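Local coordinates for protein putative fructose-bisphosphate aldolase (Coccidioides immitis, PDB 3PM6) that belongs to the class II fructose-bisphosphate aldolase family and holds a zinc ion in a closed parallel beta/alpha barrel, at residues K126-N129 and L130-T133; E135-A138 and Y139-R143; F232-E235 and I236-C240. All coordinates share one frame; numbering follows the deposited sequence.

Interaction 1 (K126-N129 and L130-T133)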
loop_
_atom_site.group_PDB
_atom_site.type_symbol
_atom_site.label_atom_id
_atom_site.label_comp_id
_atom_site.label_asym_id
_atom_site.label_seq_id
_atom_site.Cartn_x
_atom_site.Cartn_y
_atom_site.Cartn_z
ATOM N N LYS A 126 -27.697 -9.237 21.746
ATOM C CA LYS A 126 -26.861 -10.360 22.145
ATOM C C LYS A 126 -27.136 -11.644 21.350
ATOM O O LYS A 126 -26.219 -12.309 20.858
ATOM C CB LYS A 126 -27.031 -10.622 23.652
ATOM C CG LYS A 126 -26.123 -11.702 24.149
ATOM C CD LYS A 126 -26.496 -12.185 25.547
ATOM C CE LYS A 126 -27.264 -13.506 25.509
ATOM N NZ LYS A 126 -26.687 -14.432 24.458
ATOM N N GLU A 127 -28.410 -12.010 21.259
ATOM C CA GLU A 127 -28.825 -13.272 20.622
ATOM C C GLU A 127 -28.546 -13.255 19.099
ATOM O O GLU A 127 -28.118 -14.235 18.523
ATOM C CB GLU A 127 -30.306 -13.542 20.956
ATOM C CG GLU A 127 -30.629 -13.719 22.485
ATOM C CD GLU A 127 -30.899 -12.400 23.298
ATOM O OE1 GLU A 127 -30.971 -11.247 22.760
ATOM O OE2 GLU A 127 -31.040 -12.539 24.533
ATOM N N GLU A 128 -28.754 -12.114 18.461
ATOM C CA GLU A 128 -28.398 -11.947 17.059
ATOM C C GLU A 128 -26.872 -11.971 16.845
ATOM O O GLU A 128 -26.375 -12.602 15.902
ATOM C CB GLU A 128 -29.022 -10.646 16.522
ATOM C CG GLU A 128 -28.803 -10.387 15.028
ATOM C CD GLU A 128 -29.661 -11.279 14.132
ATOM O OE1 GLU A 128 -30.241 -12.298 14.589
ATOM O OE2 GLU A 128 -29.755 -10.946 12.949
ATOM N N ASN A 129 -26.140 -11.289 17.714
ATOM C CA ASN A 129 -24.673 -11.322 17.726
ATOM C C ASN A 129 -24.213 -12.798 17.775
ATOM O O ASN A 129 -23.398 -13.227 16.952
ATOM C CB ASN A 129 -24.201 -10.481 18.934
ATOM C CG ASN A 129 -22.677 -10.388 19.098
ATOM O OD1 ASN A 129 -21.887 -11.104 18.456
ATOM N ND2 ASN A 129 -22.257 -9.497 20.039
ATOM N N LEU A 130 -24.768 -13.597 18.691
ATOM C CA LEU A 130 -24.369 -15.016 18.773
ATOM C C LEU A 130 -24.689 -15.762 17.497
ATOM O O LEU A 130 -23.846 -16.539 17.001
ATOM C CB LEU A 130 -25.081 -15.743 19.903
ATOM C CG LEU A 130 -24.535 -15.578 21.290
ATOM C CD1 LEU A 130 -25.635 -16.100 22.194
ATOM C CD2 LEU A 130 -23.212 -16.361 21.464
ATOM N N ARG A 131 -25.897 -15.506 16.967
ATOM C CA ARG A 131 -26.407 -16.188 15.780
ATOM C C ARG A 131 -25.535 -15.911 14.564
ATOM O O ARG A 131 -25.073 -16.835 13.894
ATOM C CB ARG A 131 -27.862 -15.765 15.491
ATOM C CG ARG A 131 -28.574 -16.634 14.437
ATOM C CD ARG A 131 -29.947 -16.071 14.001
ATOM N NE ARG A 131 -29.856 -14.776 13.315
ATOM C CZ ARG A 131 -29.502 -14.628 12.044
ATOM N NH1 ARG A 131 -29.192 -15.681 11.294
ATOM N NH2 ARG A 131 -29.461 -13.433 11.508
ATOM N N LEU A 132 -25.352 -14.633 14.249
ATOM C CA LEU A 132 -24.503 -14.273 13.128
ATOM C C LEU A 132 -23.042 -14.725 13.362
ATOM O O LEU A 132 -22.406 -15.226 12.440
ATOM C CB LEU A 132 -24.557 -12.770 12.867
ATOM C CG LEU A 132 -25.901 -12.215 12.415
ATOM C CD1 LEU A 132 -25.909 -10.688 12.627
ATOM C CD2 LEU A 132 -26.213 -12.640 10.951
ATOM N N THR A 133 -22.517 -14.543 14.586
ATOM C CA THR A 133 -21.118 -14.952 14.867
ATOM C C THR A 133 -20.938 -16.455 14.580
ATOM O O THR A 133 -20.012 -16.855 13.883
ATOM C CB THR A 133 -20.643 -14.590 16.303
ATOM O OG1 THR A 133 -20.667 -13.168 16.480
ATOM C CG2 THR A 133 -19.209 -15.093 16.560
#
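Glu128 and Arg131 run side by side in the same direction, and the arginine takes the carboxylate side-on with two nitrogens. Arg131 NE reaches Glu128 OE1 at 2.8 Å, and Arg131 NH2 reaches Glu128 OE2 at 2.9 Å. Both oxygens lie close to the guanidinium plane, Glu128 OE1 at its edge, yet the two flat groups are twisted 49° apart, which makes both nitrogens approach from above the carboxylate plane. The bend at chi2 (74°) turns the Glu128 carboxylate toward Arg131, one turn further on. Its CG also touches Leu132 CD1 at 3.8 Å.

Lys126 and Leu130 are likewise parallel neighbours. Lys126 NZ comes tight against Leu130 CD1, at 3.0 Å, while its charge is paired with Glu179 of helix 174-181. On the buried side, Thr133 OG1 sits 2.8 Å from Asn129 O and 3.1 Å from Asn129 OD1, so its one proton can serve either oxygen. Asn129 ND2 donates to Glu150 O.

Backbone bonds from Leu130, Arg131, Leu132 and Thr133 to the carbonyls four residues earlier complete the first turns of an alpha helix, with an i to i+3 salt bridge on its outer side, between two strands of a TIM barrel.

Interaction 2 (E135-A138 and Y139-R143)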
loop_
_atom_site.group_PDB
_atom_site.type_symbol
_atom_site.label_atom_id
_atom_site.label_comp_id
_atom_site.label_asym_id
_atom_site.label_seq_id
_atom_site.Cartn_x
_atom_site.Cartn_y
_atom_site.Cartn_z
ATOM N N GLU A 135 -22.524 -18.523 12.553
ATOM C CA GLU A 135 -22.529 -18.848 11.145
ATOM C C GLU A 135 -21.384 -18.223 10.376
ATOM O O GLU A 135 -20.893 -18.827 9.423
ATOM C CB GLU A 135 -23.913 -18.614 10.516
ATOM C CG GLU A 135 -24.219 -17.280 9.924
ATOM C CD GLU A 135 -25.581 -17.305 9.181
ATOM O OE1 GLU A 135 -26.550 -16.698 9.689
ATOM O OE2 GLU A 135 -25.688 -17.941 8.099
ATOM N N LEU A 136 -20.933 -17.037 10.795
ATOM C CA LEU A 136 -19.809 -16.417 10.139
ATOM C C LEU A 136 -18.479 -17.069 10.493
ATOM O O LEU A 136 -17.554 -17.078 9.670
ATOM C CB LEU A 136 -19.775 -14.890 10.370
ATOM C CG LEU A 136 -20.925 -14.162 9.678
ATOM C CD1 LEU A 136 -21.124 -12.781 10.309
ATOM C CD2 LEU A 136 -20.757 -14.076 8.165
ATOM N N VAL A 137 -18.369 -17.581 11.718
ATOM C CA VAL A 137 -17.204 -18.340 12.120
ATOM C C VAL A 137 -17.082 -19.593 11.236
ATOM O O VAL A 137 -15.982 -19.942 10.782
ATOM C CB VAL A 137 -17.294 -18.746 13.608
ATOM C CG1 VAL A 137 -16.337 -19.900 13.920
ATOM C CG2 VAL A 137 -17.023 -17.519 14.509
ATOM N N ALA A 138 -18.207 -20.265 10.991
ATOM C CA ALA A 138 -18.214 -21.440 10.109
ATOM C C ALA A 138 -17.659 -21.063 8.736
ATOM O O ALA A 138 -16.762 -21.726 8.203
ATOM C CB ALA A 138 -19.656 -22.017 9.981
ATOM N N TYR A 139 -18.166 -19.954 8.193
ATOM C CA TYR A 139 -17.758 -19.502 6.876
ATOM C C TYR A 139 -16.255 -19.189 6.804
ATOM O O TYR A 139 -15.581 -19.540 5.825
ATOM C CB TYR A 139 -18.599 -18.295 6.467
ATOM C CG TYR A 139 -18.521 -17.942 5.005
ATOM C CD1 TYR A 139 -19.528 -18.362 4.095
ATOM C CD2 TYR A 139 -17.449 -17.183 4.517
ATOM C CE1 TYR A 139 -19.445 -18.018 2.711
ATOM C CE2 TYR A 139 -17.354 -16.830 3.161
ATOM C CZ TYR A 139 -18.354 -17.244 2.260
ATOM O OH TYR A 139 -18.231 -16.883 0.924
ATOM N N CYS A 140 -15.732 -18.525 7.830
ATOM C CA CYS A 140 -14.312 -18.210 7.899
ATOM C C CYS A 140 -13.446 -19.481 8.081
ATOM O O CYS A 140 -12.388 -19.632 7.470
ATOM C CB CYS A 140 -14.064 -17.240 9.061
ATOM S SG CYS A 140 -14.769 -15.577 8.831
ATOM N N ASN A 141 -13.872 -20.347 8.993
ATOM C CA ASN A 141 -13.145 -21.571 9.310
ATOM C C ASN A 141 -13.003 -22.473 8.062
ATOM O O ASN A 141 -11.905 -22.947 7.755
ATOM C CB ASN A 141 -13.861 -22.336 10.424
ATOM C CG ASN A 141 -13.651 -21.721 11.798
ATOM O OD1 ASN A 141 -12.989 -20.680 11.950
ATOM N ND2 ASN A 141 -14.209 -22.377 12.825
ATOM N N ALA A 142 -14.104 -22.661 7.340
ATOM C CA ALA A 142 -14.092 -23.354 6.031
ATOM C C ALA A 142 -12.961 -22.879 5.128
ATOM O O ALA A 142 -12.517 -23.636 4.272
ATOM C CB ALA A 142 -15.422 -23.191 5.310
ATOM N N ARG A 143 -12.481 -21.640 5.345
ATOM C CA ARG A 143 -11.508 -21.061 4.448
ATOM C C ARG A 143 -10.130 -20.879 5.080
ATOM O O ARG A 143 -9.264 -20.156 4.534
ATOM C CB ARG A 143 -12.056 -19.764 3.846
ATOM C CG ARG A 143 -13.236 -20.028 2.887
ATOM C CD ARG A 143 -14.278 -18.916 2.860
ATOM N NE ARG A 143 -15.304 -19.279 1.888
ATOM C CZ ARG A 143 -16.351 -20.071 2.126
ATOM N NH1 ARG A 143 -16.568 -20.566 3.336
ATOM N NH2 ARG A 143 -17.187 -20.380 1.133
#
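Cys140 holds its SG beside its own backbone N, with chi1 at -68°, which brings the sulfur to 3.3 Å from Leu136 O one turn earlier. Cys140 CB packs against the same carbonyl oxygen. Tyr139 takes the other course: CG stands anti to the backbone N (chi1 -166°), which carries the ring away from residues 135-138 and leaves CB as the part that meets them, 3.6 Å from Leu136 O. Val137 and Asn141 lie side by side, pointing the same way, with the valine's CG1 branch toward the asparagine side chain.

Four backbone bonds bind the two halves. Tyr139 N donates to Glu135 O, the longest of the set at 3.2 Å, and Cys140 N to Leu136 O. Asn141 N meets Val137 O at 2.8 Å, and Ala142 N donates to Ala138 O.

Where the tyrosine ring has swung out, Arg143 folds back over it. Arg143 NH1 sits 3.5 Å above the ring plane, over the centre, and Tyr139 CZ in turn lies over the middle of the guanidinium face. The same nitrogen donates to Tyr139 O at 2.9 Å, arriving in the carbonyl plane on a lone pair. Lys99 makes a cation-pi contact with the tyrosine ring as well, and Tyr139 OH is hydrogen-bonded to Asp103 OD1, both from helix 95-103.

Leu136 and Cys140 face inward, onto Ile98 of that helix and onto strand 116-119. The chemistry is therefore split: apolar side chains meet the barrel, while at the C-terminal part of the helix the arginine's positive charge probably gains from the electron-rich ring face and from Tyr139 O, and bond and face contact together fix the guanidinium over the ring.

Interaction 3 (F232-E235 and I236-C240)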
loop_
_atom_site.group_PDB
_atom_site.type_symbol
_atom_site.label_atom_id
_atom_site.label_comp_id
_atom_site.label_asym_id
_atom_site.label_seq_id
_atom_site.Cartn_x
_atom_site.Cartn_y
_atom_site.Cartn_z
ATOM N N PHE A 232 -3.381 3.819 26.844
ATOM C CA PHE A 232 -2.978 2.975 27.979
ATOM C C PHE A 232 -1.471 3.136 28.305
ATOM O O PHE A 232 -0.637 3.517 27.455
ATOM C CB PHE A 232 -3.345 1.483 27.761
ATOM C CG PHE A 232 -4.831 1.175 27.871
ATOM C CD1 PHE A 232 -5.774 2.186 28.006
ATOM C CD2 PHE A 232 -5.285 -0.139 27.821
ATOM C CE1 PHE A 232 -7.149 1.901 28.134
ATOM C CE2 PHE A 232 -6.672 -0.445 27.907
ATOM C CZ PHE A 232 -7.603 0.580 28.047
ATOM N N THR A 233 -1.139 2.845 29.554
ATOM C CA THR A 233 0.221 3.009 30.072
ATOM C C THR A 233 0.759 1.587 30.228
ATOM O O THR A 233 0.006 0.635 30.130
ATOM C CB THR A 233 0.213 3.719 31.471
ATOM O OG1 THR A 233 -0.572 2.943 32.373
ATOM C CG2 THR A 233 -0.370 5.124 31.411
ATOM N N LYS A 234 2.048 1.444 30.471
ATOM C CA LYS A 234 2.625 0.144 30.710
ATOM C C LYS A 234 1.936 -0.567 31.876
ATOM O O LYS A 234 1.677 -1.775 31.826
ATOM C CB LYS A 234 4.129 0.272 31.037
ATOM C CG LYS A 234 4.688 -1.034 31.713
ATOM C CD LYS A 234 6.045 -1.412 31.137
ATOM C CE LYS A 234 6.377 -2.878 31.363
ATOM N NZ LYS A 234 6.674 -3.507 30.033
ATOM N N GLU A 235 1.693 0.165 32.951
ATOM C CA GLU A 235 1.150 -0.451 34.165
ATOM C C GLU A 235 -0.264 -1.007 33.894
ATOM O O GLU A 235 -0.607 -2.099 34.354
ATOM C CB GLU A 235 1.176 0.557 35.328
ATOM C CG GLU A 235 2.623 0.873 35.851
ATOM C CD GLU A 235 3.343 2.025 35.137
ATOM O OE1 GLU A 235 2.959 2.417 34.012
ATOM O OE2 GLU A 235 4.323 2.557 35.723
ATOM N N ILE A 236 -1.058 -0.274 33.112
ATOM C CA ILE A 236 -2.379 -0.775 32.664
ATOM C C ILE A 236 -2.256 -2.035 31.780
ATOM O O ILE A 236 -2.969 -3.020 31.979
ATOM C CB ILE A 236 -3.185 0.300 31.923
ATOM C CG1 ILE A 236 -3.577 1.398 32.899
ATOM C CG2 ILE A 236 -4.431 -0.334 31.221
ATOM C CD1 ILE A 236 -4.174 2.665 32.203
ATOM N N PHE A 237 -1.329 -1.994 30.829
ATOM C CA PHE A 237 -1.044 -3.152 30.006
ATOM C C PHE A 237 -0.663 -4.354 30.855
ATOM O O PHE A 237 -1.231 -5.439 30.662
ATOM C CB PHE A 237 0.034 -2.845 28.960
ATOM C CG PHE A 237 -0.427 -1.933 27.812
ATOM C CD1 PHE A 237 -1.535 -2.284 26.985
ATOM C CD2 PHE A 237 0.295 -0.772 27.504
ATOM C CE1 PHE A 237 -1.935 -1.459 25.895
ATOM C CE2 PHE A 237 -0.102 0.074 26.418
ATOM C CZ PHE A 237 -1.232 -0.282 25.613
ATOM N N GLU A 238 0.249 -4.162 31.811
ATOM C CA GLU A 238 0.682 -5.252 32.685
ATOM C C GLU A 238 -0.524 -5.874 33.411
ATOM O O GLU A 238 -0.661 -7.082 33.441
ATOM C CB GLU A 238 1.777 -4.815 33.695
ATOM C CG GLU A 238 3.183 -4.453 33.109
ATOM C CD GLU A 238 3.731 -5.501 32.105
ATOM O OE1 GLU A 238 3.356 -6.701 32.201
ATOM O OE2 GLU A 238 4.541 -5.129 31.206
ATOM N N LYS A 239 -1.411 -5.043 33.950
ATOM C CA LYS A 239 -2.606 -5.520 34.643
ATOM C C LYS A 239 -3.480 -6.391 33.726
ATOM O O LYS A 239 -3.938 -7.437 34.145
ATOM C CB LYS A 239 -3.402 -4.338 35.215
ATOM C CG LYS A 239 -2.769 -3.723 36.467
ATOM C CD LYS A 239 -3.477 -2.465 36.953
ATOM C CE LYS A 239 -2.718 -1.940 38.179
ATOM N NZ LYS A 239 -2.727 -0.460 38.359
ATOM N N CYS A 240 -3.668 -5.960 32.477
ATOM C CA CYS A 240 -4.484 -6.693 31.498
ATOM C C CYS A 240 -3.863 -8.011 31.077
ATOM O O CYS A 240 -4.543 -9.022 31.057
ATOM C CB CYS A 240 -4.768 -5.837 30.255
ATOM S SG CYS A 240 -5.749 -4.361 30.591
#
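Phe232, Ile236 and Phe237 make the apolar part of this contact. The methyl Ile236 CG2 sits over one face of the Phe232 ring, displaced toward the rim, and comes within 3.5 Å of Phe232 CD2 in a CH-pi contact. A second CH-pi contact runs from Phe232 CB to the face of the Phe237 ring, 3.8 Å from its centroid. The two rings themselves meet obliquely, their planes 59° apart, with Lys234 CA at the edge of the Phe237 ring.

Among the polar bonds, Thr233 is the N-cap of helix 234-242. With chi1 at 58°, Thr233 OG1 faces the first turn and accepts a weak capping bond from Ile236 N at 3.3 Å. Phe237 N donates to Thr233 O at 3.0 Å, and Glu238 N and Lys239 N follow with bonds to Lys234 O and Glu235 O.

One charge pair spans a turn of the helix. Lys234 NZ forms a salt bridge with Glu238 OE2 at 2.9 Å, and the two side chains cross at a slant. The stronger partner of this lysine is Asp294, whose carboxylate also lies close to that of Glu238; the ammonium they share probably offsets the like charges.

Within its beta-alpha-beta unit, the helix sends Phe237 and Cys240 onto Leu226 of strand 223-226. Phe237 also meets Val248 of strand 245-250, while Ile236 and Cys240 touch Tyr208 of helix 208-218.

Overall arrangement
Along the chain the three contacts come in series. Interactions 1 and 2 are successive parts of helix 126-141, with centres 14 Å apart, and both belong to the unit that runs from strand 116-119 to strand 146-149. Interaction 3 opens helix 234-242, between strands 223-226 and 245-250, the last two of the eight-stranded barrel. Its centre is 31 Å from that of interaction 1 and 33 Å from that of interaction 2, which lies on the opposite side of the chain's centre. Interactions 1 and 2 lie on a helix of the barrel's outer layer and interaction 3 at the start of another, with the Phe232 side chain about 10 Å from the zinc ion held by His91, His196 and His227.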